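Outer membrane protein Omp121 (PDB 5FQ8) probably imports peptides across the outer membrane as a TonB-dependent, SusC-like transporter paired with a surface lipoprotein. Local coordinates at residues Tyr904-Val910 with Gly935-Trp941; Leu64-Ile68 with Asp820-Arg824; Ile343-Gln349 with Asn367-Ile371; Leu209-Ser213 with Gln336-Asp340. One frame throughout, in Å; residues are numbered along the deposited sequence.

Contact 1 of 4, residues Tyr904-Val910 with Gly935-Trp941; sequences YVKLRSV and GNNLFVW
The indole of Trp941 brings its benzo edge against Val905, with CE3 beside the valine carbonyl and side chain. Trp941 CE3 is 3.3 Å from Val905 O, which lies near the ring plane at the edge. Trp941 CE3 also meets Val905 CG1 at 4.1 Å. Trp941 CG sits beside its own backbone N (chi1 -69°), and this turns the ring across toward Val905 and Leu907. One face of the indole carries Phe939 CD1, off toward the rim. These side chains, with Val910, lie on one face of two antiparallel strands in the wall of the transmembrane beta-barrel. A bound detergent close to Leu938 suggests that this face looks outward to lipid. Val905 and Trp941 form a hydrogen-bonded pair, with Trp941 N to Val905 O at 2.8 Å. Farther along, the pairing slips by one residue. There, Leu938 N donates to Leu907 O (3.1 Å), and the next carbonyl, that of Arg908, accepts from Asn937 N. Leu907 is the centre of an inverse gamma turn, and its CD2 packs on Leu938 CB at 4.0 Å. The other face is more polar. Lys906 runs alongside Val940, and its CE lies 3.9 Å from Val940 CG2. Lys906 CD passes Asn937 OD1 at 3.2 Å. The lysine amine and the guanidinium of Arg908 both form salt bridges with Glu952, while Asn937 ND2 bonds to Ser973 O.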
loop_
_atom_site.group_PDB
_atom_site.type_symbol
_atom_site.label_atom_id
_atom_site.label_comp_id
_atom_site.label_asym_id
_atom_site.label_seq_id
_atom_site.Cartn_x
_atom_site.Cartn_y
_atom_site.Cartn_z
ATOM N N TYR B 904 -4.809 27.749 -34.507
ATOM C CA TYR B 904 -5.450 28.833 -33.775
ATOM C C TYR B 904 -4.668 30.130 -33.945
ATOM O O TYR B 904 -3.475 30.127 -34.252
ATOM C CB TYR B 904 -5.627 28.499 -32.280
ATOM C CG TYR B 904 -4.357 28.299 -31.458
ATOM C CD1 TYR B 904 -3.629 29.384 -30.984
ATOM C CD2 TYR B 904 -3.920 27.021 -31.116
ATOM C CE1 TYR B 904 -2.494 29.202 -30.231
ATOM C CE2 TYR B 904 -2.790 26.834 -30.364
ATOM C CZ TYR B 904 -2.077 27.928 -29.917
ATOM O OH TYR B 904 -0.949 27.743 -29.160
ATOM N N VAL B 905 -5.384 31.240 -33.782
ATOM C CA VAL B 905 -4.796 32.553 -33.549
ATOM C C VAL B 905 -5.179 32.951 -32.139
ATOM O O VAL B 905 -6.341 32.814 -31.751
ATOM C CB VAL B 905 -5.270 33.631 -34.546
ATOM C CG1 VAL B 905 -4.608 34.927 -34.217
ATOM C CG2 VAL B 905 -4.954 33.255 -35.982
ATOM N N LYS B 906 -4.217 33.443 -31.373
ATOM C CA LYS B 906 -4.475 33.746 -29.975
ATOM C C LYS B 906 -3.977 35.132 -29.599
ATOM O O LYS B 906 -2.829 35.483 -29.879
ATOM C CB LYS B 906 -3.828 32.697 -29.076
ATOM C CG LYS B 906 -4.658 32.359 -27.881
ATOM C CD LYS B 906 -3.995 31.312 -27.042
ATOM C CE LYS B 906 -4.505 29.947 -27.356
ATOM N NZ LYS B 906 -3.779 28.972 -26.529
ATOM N N LEU B 907 -4.845 35.915 -28.966
ATOM C CA LEU B 907 -4.398 37.063 -28.194
ATOM C C LEU B 907 -3.661 36.552 -26.962
ATOM O O LEU B 907 -4.253 36.365 -25.895
ATOM C CB LEU B 907 -5.577 37.953 -27.815
ATOM C CG LEU B 907 -5.200 39.256 -27.107
ATOM C CD1 LEU B 907 -4.049 39.942 -27.798
ATOM C CD2 LEU B 907 -6.378 40.189 -27.025
ATOM N N ARG B 908 -2.363 36.308 -27.114
ATOM C CA ARG B 908 -1.580 35.659 -26.071
ATOM C C ARG B 908 -1.544 36.493 -24.798
ATOM O O ARG B 908 -1.928 36.022 -23.729
ATOM C CB ARG B 908 -0.172 35.405 -26.596
ATOM C CG ARG B 908 0.677 34.503 -25.752
ATOM C CD ARG B 908 0.630 33.081 -26.251
ATOM N NE ARG B 908 -0.339 32.319 -25.491
ATOM C CZ ARG B 908 -0.639 31.056 -25.710
ATOM N NH1 ARG B 908 -0.046 30.392 -26.679
ATOM N NH2 ARG B 908 -1.547 30.476 -24.958
ATOM N N SER B 909 -1.096 37.746 -24.895
ATOM C CA SER B 909 -0.963 38.608 -23.726
ATOM C C SER B 909 -1.191 40.064 -24.090
ATOM O O SER B 909 -0.931 40.489 -25.216
ATOM C CB SER B 909 0.418 38.473 -23.102
ATOM O OG SER B 909 1.408 38.898 -24.015
ATOM N N VAL B 910 -1.660 40.833 -23.113
ATOM C CA VAL B 910 -1.718 42.291 -23.197
ATOM C C VAL B 910 -1.284 42.869 -21.855
ATOM O O VAL B 910 -1.872 42.544 -20.821
ATOM C CB VAL B 910 -3.126 42.791 -23.562
ATOM C CG1 VAL B 910 -3.176 44.297 -23.486
ATOM C CG2 VAL B 910 -3.508 42.334 -24.933
ATOM N N GLY B 935 -3.384 40.906 -19.014
ATOM C CA GLY B 935 -4.300 39.845 -19.371
ATOM C C GLY B 935 -3.598 38.840 -20.254
ATOM O O GLY B 935 -2.858 39.225 -21.157
ATOM N N ASN B 936 -3.786 37.556 -20.006
ATOM C CA ASN B 936 -3.140 36.538 -20.812
ATOM C C ASN B 936 -4.163 35.508 -21.258
ATOM O O ASN B 936 -5.192 35.318 -20.608
ATOM C CB ASN B 936 -2.016 35.882 -20.040
ATOM C CG ASN B 936 -0.974 36.869 -19.618
ATOM O OD1 ASN B 936 -0.730 37.849 -20.304
ATOM N ND2 ASN B 936 -0.363 36.634 -18.473
ATOM N N ASN B 937 -3.866 34.847 -22.378
ATOM C CA ASN B 937 -4.753 33.840 -22.951
ATOM C C ASN B 937 -6.166 34.414 -23.048
ATOM O O ASN B 937 -7.121 33.895 -22.475
ATOM C CB ASN B 937 -4.704 32.560 -22.107
ATOM C CG ASN B 937 -5.277 31.334 -22.822
ATOM O OD1 ASN B 937 -5.018 31.087 -23.998
ATOM N ND2 ASN B 937 -6.049 30.553 -22.095
ATOM N N LEU B 938 -6.271 35.535 -23.763
ATOM C CA LEU B 938 -7.452 36.380 -23.670
ATOM C C LEU B 938 -8.536 36.012 -24.662
ATOM O O LEU B 938 -9.719 36.089 -24.335
ATOM C CB LEU B 938 -7.060 37.842 -23.857
ATOM C CG LEU B 938 -6.524 38.520 -22.604
ATOM C CD1 LEU B 938 -6.345 39.990 -22.840
ATOM C CD2 LEU B 938 -7.483 38.276 -21.462
ATOM N N PHE B 939 -8.169 35.614 -25.869
ATOM C CA PHE B 939 -9.170 35.262 -26.861
ATOM C C PHE B 939 -8.517 34.325 -27.856
ATOM O O PHE B 939 -7.358 34.513 -28.208
ATOM C CB PHE B 939 -9.706 36.520 -27.546
ATOM C CG PHE B 939 -11.046 36.348 -28.162
ATOM C CD1 PHE B 939 -11.178 35.744 -29.403
ATOM C CD2 PHE B 939 -12.177 36.799 -27.513
ATOM C CE1 PHE B 939 -12.415 35.584 -29.992
ATOM C CE2 PHE B 939 -13.425 36.644 -28.090
ATOM C CZ PHE B 939 -13.544 36.035 -29.338
ATOM N N VAL B 940 -9.246 33.305 -28.289
ATOM C CA VAL B 940 -8.700 32.309 -29.202
ATOM C C VAL B 940 -9.630 32.183 -30.397
ATOM O O VAL B 940 -10.852 32.173 -30.240
ATOM C CB VAL B 940 -8.479 30.961 -28.492
ATOM C CG1 VAL B 940 -9.777 30.441 -27.963
ATOM C CG2 VAL B 940 -7.800 29.984 -29.404
ATOM N N TRP B 941 -9.047 32.153 -31.588
ATOM C CA TRP B 941 -9.784 32.031 -32.839
ATOM C C TRP B 941 -9.380 30.727 -33.501
ATOM O O TRP B 941 -8.197 30.510 -33.775
ATOM C CB TRP B 941 -9.497 33.203 -33.784
ATOM C CG TRP B 941 -10.020 34.537 -33.362
ATOM C CD1 TRP B 941 -11.255 35.053 -33.612
ATOM C CD2 TRP B 941 -9.310 35.535 -32.637
ATOM N NE1 TRP B 941 -11.360 36.307 -33.076
ATOM C CE2 TRP B 941 -10.174 36.628 -32.473
ATOM C CE3 TRP B 941 -8.025 35.610 -32.106
ATOM C CZ2 TRP B 941 -9.795 37.780 -31.797
ATOM C CZ3 TRP B 941 -7.650 36.759 -31.436
ATOM C CH2 TRP B 941 -8.532 37.825 -31.285
#

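Contact 2 of 4, residues Leu64-Ile68 with Asp820-Arg824; sequences LAGKI and DFDIR
A type II beta turn of the plug domain, Leu64 to Lys67, rests here on barrel strand 820-824, with Gly66 set against the carboxylate of Asp822. Gly66 CA is 3.3 Å from Asp822 OD2. Gly66 has a positive phi (74°), and a CB on it would run into the carboxylate carbon. No hydrogen bond crosses between the two segments. Asp822 is instead held from its own strand. Arg824 grips it side-on with two nitrogens: NE reaches Asp822 OD1 at 3.2 Å and NH2 reaches Asp822 OD2 at 3.0 Å. The first bond is almost straight, but OD1 is met from above the carboxylate plane. The extended chain of Arg824 brings the guanidinium alongside Asp822, with Arg824 NH2 4.1 Å from Ala65 CB. NH2 also bonds to Ile73 O, while NH1 reaches Ser74 OG. Arg908 adds a second salt bridge to Asp822 OD2. With an alanine at Asp822, Arg824 and Arg908 would probably both be left without their shared negative partner, and a gap would open under Gly66. Lys67 crosses Asp820 at about a right angle. Its CE lies nearer than its amine, and the salt bridge from Lys67 NZ to Asp820 OD2 is long, at 3.8 Å, and uncertain; NZ also bonds to Ser63 O. Such polar, charge-rich seating of a plug loop on the inner barrel wall is in keeping with TonB-dependent receptors.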
loop_
_atom_site.group_PDB
_atom_site.type_symbol
_atom_site.label_atom_id
_atom_site.label_comp_id
_atom_site.label_asym_id
_atom_site.label_seq_id
_atom_site.Cartn_x
_atom_site.Cartn_y
_atom_site.Cartn_z
ATOM N N LEU B 64 6.580 33.538 -22.805
ATOM C CA LEU B 64 7.250 33.535 -24.095
ATOM C C LEU B 64 6.544 32.668 -25.129
ATOM O O LEU B 64 7.148 32.342 -26.152
ATOM C CB LEU B 64 8.693 33.070 -23.928
ATOM C CG LEU B 64 9.436 33.862 -22.874
ATOM C CD1 LEU B 64 10.754 33.232 -22.554
ATOM C CD2 LEU B 64 9.638 35.251 -23.408
ATOM N N ALA B 65 5.294 32.293 -24.905
ATOM C CA ALA B 65 4.580 31.491 -25.886
ATOM C C ALA B 65 4.382 32.281 -27.178
ATOM O O ALA B 65 3.726 33.326 -27.192
ATOM C CB ALA B 65 3.242 31.027 -25.312
ATOM N N GLY B 66 4.970 31.786 -28.262
ATOM C CA GLY B 66 4.820 32.435 -29.548
ATOM C C GLY B 66 5.604 33.714 -29.723
ATOM O O GLY B 66 5.236 34.544 -30.555
ATOM N N LYS B 67 6.673 33.904 -28.964
ATOM C CA LYS B 67 7.458 35.130 -29.040
ATOM C C LYS B 67 8.855 34.914 -29.585
ATOM O O LYS B 67 9.606 35.880 -29.703
ATOM C CB LYS B 67 7.557 35.791 -27.662
ATOM C CG LYS B 67 6.238 36.254 -27.077
ATOM C CD LYS B 67 6.460 37.119 -25.858
ATOM C CE LYS B 67 5.232 37.955 -25.500
ATOM N NZ LYS B 67 4.018 37.118 -25.259
ATOM N N ILE B 68 9.233 33.683 -29.907
ATOM C CA ILE B 68 10.600 33.358 -30.304
ATOM C C ILE B 68 10.550 32.289 -31.378
ATOM O O ILE B 68 9.876 31.268 -31.219
ATOM C CB ILE B 68 11.443 32.868 -29.115
ATOM C CG1 ILE B 68 11.503 33.925 -28.029
ATOM C CG2 ILE B 68 12.838 32.538 -29.571
ATOM C CD1 ILE B 68 12.266 33.491 -26.854
ATOM N N ASP B 820 0.594 40.862 -27.933
ATOM C CA ASP B 820 1.216 39.768 -28.659
ATOM C C ASP B 820 0.160 38.789 -29.149
ATOM O O ASP B 820 -0.779 38.457 -28.422
ATOM C CB ASP B 820 2.240 39.071 -27.785
ATOM C CG ASP B 820 3.186 40.031 -27.168
ATOM O OD1 ASP B 820 2.767 40.736 -26.237
ATOM O OD2 ASP B 820 4.339 40.098 -27.625
ATOM N N PHE B 821 0.313 38.342 -30.384
ATOM C CA PHE B 821 -0.587 37.379 -30.989
ATOM C C PHE B 821 0.199 36.130 -31.296
ATOM O O PHE B 821 1.309 36.212 -31.818
ATOM C CB PHE B 821 -1.223 37.929 -32.263
ATOM C CG PHE B 821 -2.282 38.928 -32.005
ATOM C CD1 PHE B 821 -1.963 40.239 -31.814
ATOM C CD2 PHE B 821 -3.588 38.550 -31.921
ATOM C CE1 PHE B 821 -2.929 41.154 -31.559
ATOM C CE2 PHE B 821 -4.555 39.460 -31.667
ATOM C CZ PHE B 821 -4.229 40.764 -31.486
ATOM N N ASP B 822 -0.366 34.988 -30.947
ATOM C CA ASP B 822 0.221 33.694 -31.250
ATOM C C ASP B 822 -0.556 33.110 -32.406
ATOM O O ASP B 822 -1.788 33.112 -32.385
ATOM C CB ASP B 822 0.169 32.762 -30.044
ATOM C CG ASP B 822 1.312 31.787 -30.016
ATOM O OD1 ASP B 822 1.796 31.402 -31.097
ATOM O OD2 ASP B 822 1.731 31.411 -28.905
ATOM N N ILE B 823 0.151 32.650 -33.427
ATOM C CA ILE B 823 -0.507 32.110 -34.606
ATOM C C ILE B 823 0.162 30.808 -34.991
ATOM O O ILE B 823 1.317 30.804 -35.425
ATOM C CB ILE B 823 -0.494 33.086 -35.783
ATOM C CG1 ILE B 823 -1.307 34.318 -35.438
ATOM C CG2 ILE B 823 -1.085 32.425 -36.994
ATOM C CD1 ILE B 823 -0.479 35.429 -34.936
ATOM N N ARG B 824 -0.564 29.709 -34.843
ATOM C CA ARG B 824 -0.064 28.379 -35.153
ATOM C C ARG B 824 -1.099 27.715 -36.030
ATOM O O ARG B 824 -2.279 27.681 -35.670
ATOM C CB ARG B 824 0.171 27.549 -33.890
ATOM C CG ARG B 824 0.771 28.330 -32.743
ATOM C CD ARG B 824 1.118 27.462 -31.579
ATOM N NE ARG B 824 1.746 28.274 -30.564
ATOM C CZ ARG B 824 2.281 27.806 -29.453
ATOM N NH1 ARG B 824 2.271 26.509 -29.208
ATOM N NH2 ARG B 824 2.830 28.644 -28.594
#

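Contact 3 of 4, residues Ile343-Gln349 with Asn367-Ile371; sequences IIGLEDQ and NPYYI
Glu347 lays CB and CG over one face of the Tyr369 ring, and its carboxylate continues out past the rim. Glu347 CB sits 3.5 Å from the Tyr369 ring centroid, almost on the ring normal, in a CH-pi contact. CG is anti to the backbone N (chi1 180°) and the chain runs on extended. This carries Glu347 CG to 3.5 Å from Tyr369 CD1 and holds the carboxylate nearly parallel to the ring, above and outside CE1. The ring edge is met differently. Ile343 O lies near the ring plane, 3.5 Å from Tyr369 CE2, and the hydroxyl oxygen of Tyr369 reaches Ile344 CG2 at 3.6 Å. Phe248 meets the same ring edge-to-face. Tyr369 belongs to the first turn of helix 368-374, and Asn367 is its N-cap. With CG anti to the backbone N (chi1 -170°), the Asn367 amide works at both ends. Asn367 OD1 accepts from Tyr369 N at 3.1 Å, closing the helix start. Asn367 ND2 donates to Leu346 O at 2.9 Å, a nearly straight bond (171°) that leaves in the amide plane. ND2 also bonds to Asn354 O. The cap therefore fixes the preceding loop as well as the helix. Gln349 bends at chi2, and its NE2 comes back to Glu347 O in a weak bond at 3.4 Å. Ile344 also packs on Thr5 of the BT_2262 lipoprotein chain.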
loop_
_atom_site.group_PDB
_atom_site.type_symbol
_atom_site.label_atom_id
_atom_site.label_comp_id
_atom_site.label_asym_id
_atom_site.label_seq_id
_atom_site.Cartn_x
_atom_site.Cartn_y
_atom_site.Cartn_z
ATOM N N ILE B 343 -27.420 22.915 -13.963
ATOM C CA ILE B 343 -26.268 22.343 -13.274
ATOM C C ILE B 343 -26.063 22.992 -11.909
ATOM O O ILE B 343 -25.854 22.302 -10.910
ATOM C CB ILE B 343 -25.006 22.475 -14.134
ATOM C CG1 ILE B 343 -25.139 21.647 -15.382
ATOM C CG2 ILE B 343 -23.808 22.000 -13.388
ATOM C CD1 ILE B 343 -23.878 21.626 -16.155
ATOM N N ILE B 344 -26.085 24.326 -11.839
ATOM C CA ILE B 344 -25.839 24.958 -10.551
ATOM C C ILE B 344 -26.958 24.670 -9.578
ATOM O O ILE B 344 -26.840 24.975 -8.388
ATOM C CB ILE B 344 -25.649 26.475 -10.681
ATOM C CG1 ILE B 344 -26.925 27.113 -11.208
ATOM C CG2 ILE B 344 -24.450 26.786 -11.520
ATOM C CD1 ILE B 344 -26.784 28.552 -11.461
ATOM N N GLY B 345 -28.055 24.113 -10.053
ATOM C CA GLY B 345 -29.065 23.651 -9.126
ATOM C C GLY B 345 -28.789 22.315 -8.492
ATOM O O GLY B 345 -29.641 21.809 -7.758
ATOM N N LEU B 346 -27.624 21.733 -8.747
ATOM C CA LEU B 346 -27.264 20.440 -8.205
ATOM C C LEU B 346 -26.308 20.509 -7.026
ATOM O O LEU B 346 -25.971 19.462 -6.485
ATOM C CB LEU B 346 -26.638 19.576 -9.295
ATOM C CG LEU B 346 -27.415 19.319 -10.570
ATOM C CD1 LEU B 346 -26.432 18.851 -11.591
ATOM C CD2 LEU B 346 -28.480 18.289 -10.327
ATOM N N GLU B 347 -25.862 21.696 -6.614
ATOM C CA GLU B 347 -24.793 21.813 -5.625
ATOM C C GLU B 347 -25.293 21.630 -4.205
ATOM O O GLU B 347 -24.559 21.130 -3.351
ATOM C CB GLU B 347 -24.120 23.178 -5.769
ATOM C CG GLU B 347 -22.982 23.477 -4.809
ATOM C CD GLU B 347 -22.468 24.900 -4.939
ATOM O OE1 GLU B 347 -23.140 25.701 -5.619
ATOM O OE2 GLU B 347 -21.397 25.219 -4.376
ATOM N N ASP B 348 -26.529 22.030 -3.936
ATOM C CA ASP B 348 -27.138 21.896 -2.618
ATOM C C ASP B 348 -27.333 20.425 -2.277
ATOM O O ASP B 348 -28.207 19.765 -2.841
ATOM C CB ASP B 348 -28.472 22.645 -2.606
ATOM C CG ASP B 348 -29.135 22.639 -1.261
ATOM O OD1 ASP B 348 -28.445 22.390 -0.261
ATOM O OD2 ASP B 348 -30.357 22.897 -1.215
ATOM N N GLN B 349 -26.525 19.900 -1.363
ATOM C CA GLN B 349 -26.673 18.506 -0.968
ATOM C C GLN B 349 -27.790 18.283 0.037
ATOM O O GLN B 349 -28.118 17.136 0.313
ATOM C CB GLN B 349 -25.371 17.982 -0.390
ATOM C CG GLN B 349 -24.225 18.070 -1.331
ATOM C CD GLN B 349 -24.404 17.182 -2.524
ATOM O OE1 GLN B 349 -24.539 15.979 -2.391
ATOM N NE2 GLN B 349 -24.419 17.769 -3.700
ATOM N N ASN B 367 -22.732 13.529 -9.651
ATOM C CA ASN B 367 -22.915 14.944 -9.367
ATOM C C ASN B 367 -21.569 15.644 -9.306
ATOM O O ASN B 367 -20.760 15.323 -8.432
ATOM C CB ASN B 367 -23.653 15.113 -8.047
ATOM C CG ASN B 367 -24.090 16.537 -7.797
ATOM O OD1 ASN B 367 -23.415 17.483 -8.167
ATOM N ND2 ASN B 367 -25.235 16.690 -7.154
ATOM N N PRO B 368 -21.303 16.617 -10.174
ATOM C CA PRO B 368 -19.961 17.203 -10.232
ATOM C C PRO B 368 -19.546 17.862 -8.949
ATOM O O PRO B 368 -18.355 17.890 -8.631
ATOM C CB PRO B 368 -20.079 18.233 -11.360
ATOM C CG PRO B 368 -21.293 17.861 -12.115
ATOM C CD PRO B 368 -22.220 17.279 -11.109
ATOM N N TYR B 369 -20.488 18.409 -8.200
ATOM C CA TYR B 369 -20.114 19.037 -6.946
ATOM C C TYR B 369 -19.769 18.006 -5.890
ATOM O O TYR B 369 -18.986 18.299 -4.984
ATOM C CB TYR B 369 -21.235 19.941 -6.462
ATOM C CG TYR B 369 -21.530 21.118 -7.365
ATOM C CD1 TYR B 369 -20.811 22.291 -7.259
ATOM C CD2 TYR B 369 -22.542 21.056 -8.304
ATOM C CE1 TYR B 369 -21.086 23.360 -8.057
ATOM C CE2 TYR B 369 -22.824 22.120 -9.108
ATOM C CZ TYR B 369 -22.094 23.276 -8.981
ATOM O OH TYR B 369 -22.383 24.348 -9.790
ATOM N N TYR B 370 -20.340 16.802 -5.979
ATOM C CA TYR B 370 -19.901 15.728 -5.101
ATOM C C TYR B 370 -18.460 15.353 -5.401
ATOM O O TYR B 370 -17.638 15.249 -4.492
ATOM C CB TYR B 370 -20.816 14.502 -5.234
ATOM C CG TYR B 370 -20.472 13.428 -4.227
ATOM C CD1 TYR B 370 -19.439 12.530 -4.463
ATOM C CD2 TYR B 370 -21.151 13.339 -3.024
ATOM C CE1 TYR B 370 -19.100 11.581 -3.540
ATOM C CE2 TYR B 370 -20.817 12.381 -2.092
ATOM C CZ TYR B 370 -19.793 11.510 -2.359
ATOM O OH TYR B 370 -19.456 10.568 -1.433
ATOM N N ILE B 371 -18.134 15.148 -6.674
ATOM C CA ILE B 371 -16.796 14.684 -7.024
ATOM C C ILE B 371 -15.742 15.676 -6.558
ATOM O O ILE B 371 -14.687 15.284 -6.049
ATOM C CB ILE B 371 -16.692 14.423 -8.536
ATOM C CG1 ILE B 371 -17.758 13.430 -8.975
ATOM C CG2 ILE B 371 -15.337 13.894 -8.874
ATOM C CD1 ILE B 371 -17.789 13.188 -10.461
#

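Contact 4 of 4, residues Leu209-Ser213 with Gln336-Asp340; sequences LENGS and QTPRD
Arg339 begins its path beside Ser213 and ends well away from it. Arg339 CB lies 3.9 Å from Ser213 OG. Arg339 CG comes closer, 3.3 Å from the same Ser213 OG, because it sits beside the backbone N (chi1 -56°), where the hydroxyl lies. Arg339 CD has moved back to 4.0 Å from Ser213 OG. The chain then bends at chi2 and chi3 and carries the guanidinium to other loops. There NE bonds to Gln195 O, NH2 to Asn196 OD1 and NH1 to Asn244 OD1. The backbone makes the firmer link across the contact: Arg339 N donates to Ser213 OG at 2.9 Å. That hydroxyl also bonds to Asn842 OD1. An alanine in place of Ser213 would probably leave Arg339 N and Asn842 OD1 each short of a hydrogen-bond partner. Pro338 packs against the other loop. Pro338 CB meets Gly212 O at 3.5 Å and Pro338 CG meets Glu210 O at 3.5 Å, so the proline ring rests on carbonyl oxygens. The side chains of Asn211 and Gln336 run side by side, but their modelled approach is too close to interpret. Glu210 and Asn211 pack on the backbone of the bound peptide, so segment 209-213 borders the probable substrate site. Both segments are irregular loops without strand pairing. The one hydrogen bond assigned between them ends on a serine hydroxyl, and the rest is packing, with the proline ring on carbonyl oxygens. This implies that their relative position depends on buried side chains and on the neighbouring loops that share those bonds.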
loop_
_atom_site.group_PDB
_atom_site.type_symbol
_atom_site.label_atom_id
_atom_site.label_comp_id
_atom_site.label_asym_id
_atom_site.label_seq_id
_atom_site.Cartn_x
_atom_site.Cartn_y
_atom_site.Cartn_z
ATOM N N LEU B 209 -34.156 10.666 -17.218
ATOM C CA LEU B 209 -32.942 10.248 -16.531
ATOM C C LEU B 209 -31.690 10.244 -17.399
ATOM O O LEU B 209 -30.689 9.666 -16.972
ATOM C CB LEU B 209 -33.150 8.835 -15.952
ATOM C CG LEU B 209 -33.446 8.559 -14.474
ATOM C CD1 LEU B 209 -34.827 8.987 -14.055
ATOM C CD2 LEU B 209 -33.275 7.086 -14.231
ATOM N N GLU B 210 -31.678 10.852 -18.575
ATOM C CA GLU B 210 -30.542 10.657 -19.463
ATOM C C GLU B 210 -29.389 11.576 -19.116
ATOM O O GLU B 210 -29.553 12.631 -18.506
ATOM C CB GLU B 210 -30.904 10.922 -20.917
ATOM C CG GLU B 210 -31.943 10.024 -21.479
ATOM C CD GLU B 210 -31.510 8.601 -21.588
ATOM O OE1 GLU B 210 -30.366 8.343 -21.996
ATOM O OE2 GLU B 210 -32.326 7.737 -21.252
ATOM N N ASN B 211 -28.208 11.187 -19.574
ATOM C CA ASN B 211 -27.038 12.040 -19.500
ATOM C C ASN B 211 -26.776 12.759 -20.806
ATOM O O ASN B 211 -25.621 12.998 -21.149
ATOM C CB ASN B 211 -25.832 11.204 -19.123
ATOM C CG ASN B 211 -25.601 10.122 -20.101
ATOM O OD1 ASN B 211 -26.548 9.585 -20.652
ATOM N ND2 ASN B 211 -24.355 9.816 -20.373
ATOM N N GLY B 212 -27.820 13.091 -21.551
ATOM C CA GLY B 212 -27.641 13.544 -22.912
ATOM C C GLY B 212 -28.900 14.217 -23.398
ATOM O O GLY B 212 -29.884 14.345 -22.670
ATOM N N SER B 213 -28.855 14.656 -24.647
ATOM C CA SER B 213 -29.865 15.567 -25.162
ATOM C C SER B 213 -30.362 15.119 -26.512
ATOM O O SER B 213 -30.430 15.896 -27.460
ATOM C CB SER B 213 -29.346 16.994 -25.285
ATOM O OG SER B 213 -28.781 17.466 -24.084
ATOM N N GLN B 336 -21.788 15.574 -19.664
ATOM C CA GLN B 336 -22.883 14.625 -19.838
ATOM C C GLN B 336 -24.116 15.117 -19.090
ATOM O O GLN B 336 -24.607 14.508 -18.151
ATOM C CB GLN B 336 -22.466 13.238 -19.374
ATOM C CG GLN B 336 -21.322 12.688 -20.146
ATOM C CD GLN B 336 -21.245 11.192 -20.059
ATOM O OE1 GLN B 336 -22.252 10.504 -20.121
ATOM N NE2 GLN B 336 -20.041 10.675 -19.925
ATOM N N THR B 337 -24.602 16.260 -19.543
ATOM C CA THR B 337 -25.756 16.914 -18.977
ATOM C C THR B 337 -26.716 17.272 -20.098
ATOM O O THR B 337 -26.281 17.740 -21.149
ATOM C CB THR B 337 -25.349 18.183 -18.237
ATOM O OG1 THR B 337 -24.377 17.870 -17.241
ATOM C CG2 THR B 337 -26.554 18.803 -17.585
ATOM N N PRO B 338 -28.009 17.065 -19.912
ATOM C CA PRO B 338 -28.966 17.529 -20.912
ATOM C C PRO B 338 -28.959 19.042 -20.999
ATOM O O PRO B 338 -28.700 19.736 -20.018
ATOM C CB PRO B 338 -30.305 17.012 -20.385
ATOM C CG PRO B 338 -29.964 15.927 -19.459
ATOM C CD PRO B 338 -28.668 16.313 -18.842
ATOM N N ARG B 339 -29.270 19.551 -22.187
ATOM C CA ARG B 339 -29.276 20.993 -22.392
ATOM C C ARG B 339 -30.328 21.697 -21.569
ATOM O O ARG B 339 -30.272 22.916 -21.467
ATOM C CB ARG B 339 -29.502 21.334 -23.857
ATOM C CG ARG B 339 -28.530 20.706 -24.799
ATOM C CD ARG B 339 -27.119 21.132 -24.513
ATOM N NE ARG B 339 -27.025 22.576 -24.502
ATOM C CZ ARG B 339 -26.596 23.294 -23.473
ATOM N NH1 ARG B 339 -26.195 22.698 -22.371
ATOM N NH2 ARG B 339 -26.559 24.609 -23.561
ATOM N N ASP B 340 -31.278 20.986 -20.982
ATOM C CA ASP B 340 -32.349 21.639 -20.249
ATOM C C ASP B 340 -32.156 21.619 -18.742
ATOM O O ASP B 340 -32.947 22.237 -18.029
ATOM C CB ASP B 340 -33.680 20.974 -20.584
ATOM C CG ASP B 340 -33.676 19.505 -20.265
ATOM O OD1 ASP B 340 -32.955 18.749 -20.950
ATOM O OD2 ASP B 340 -34.397 19.110 -19.330
#

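Contacts 1 and 2 lie nearer the middle of the chain and touch each other: strands 899-915 and 815-825 are neighbours in the barrel wall, and Lys906 N probably bonds to Asp822 O. Contact 1 is regular strand pairing, with an apolar face and a charged one. Contact 2 meets that charged side with a plug loop and relies on salt bridges made mostly within the wall. Contacts 3 and 4 lie farther out, about 30 Å or more from the chain centre, yet are largely buried among loops. They share the loop between helices 330-335 and 368-374 and meet where Ile343 packs on Thr337. Contact 3 uses a helix cap and an aromatic ring; contact 4 uses single polar groups beside the peptide.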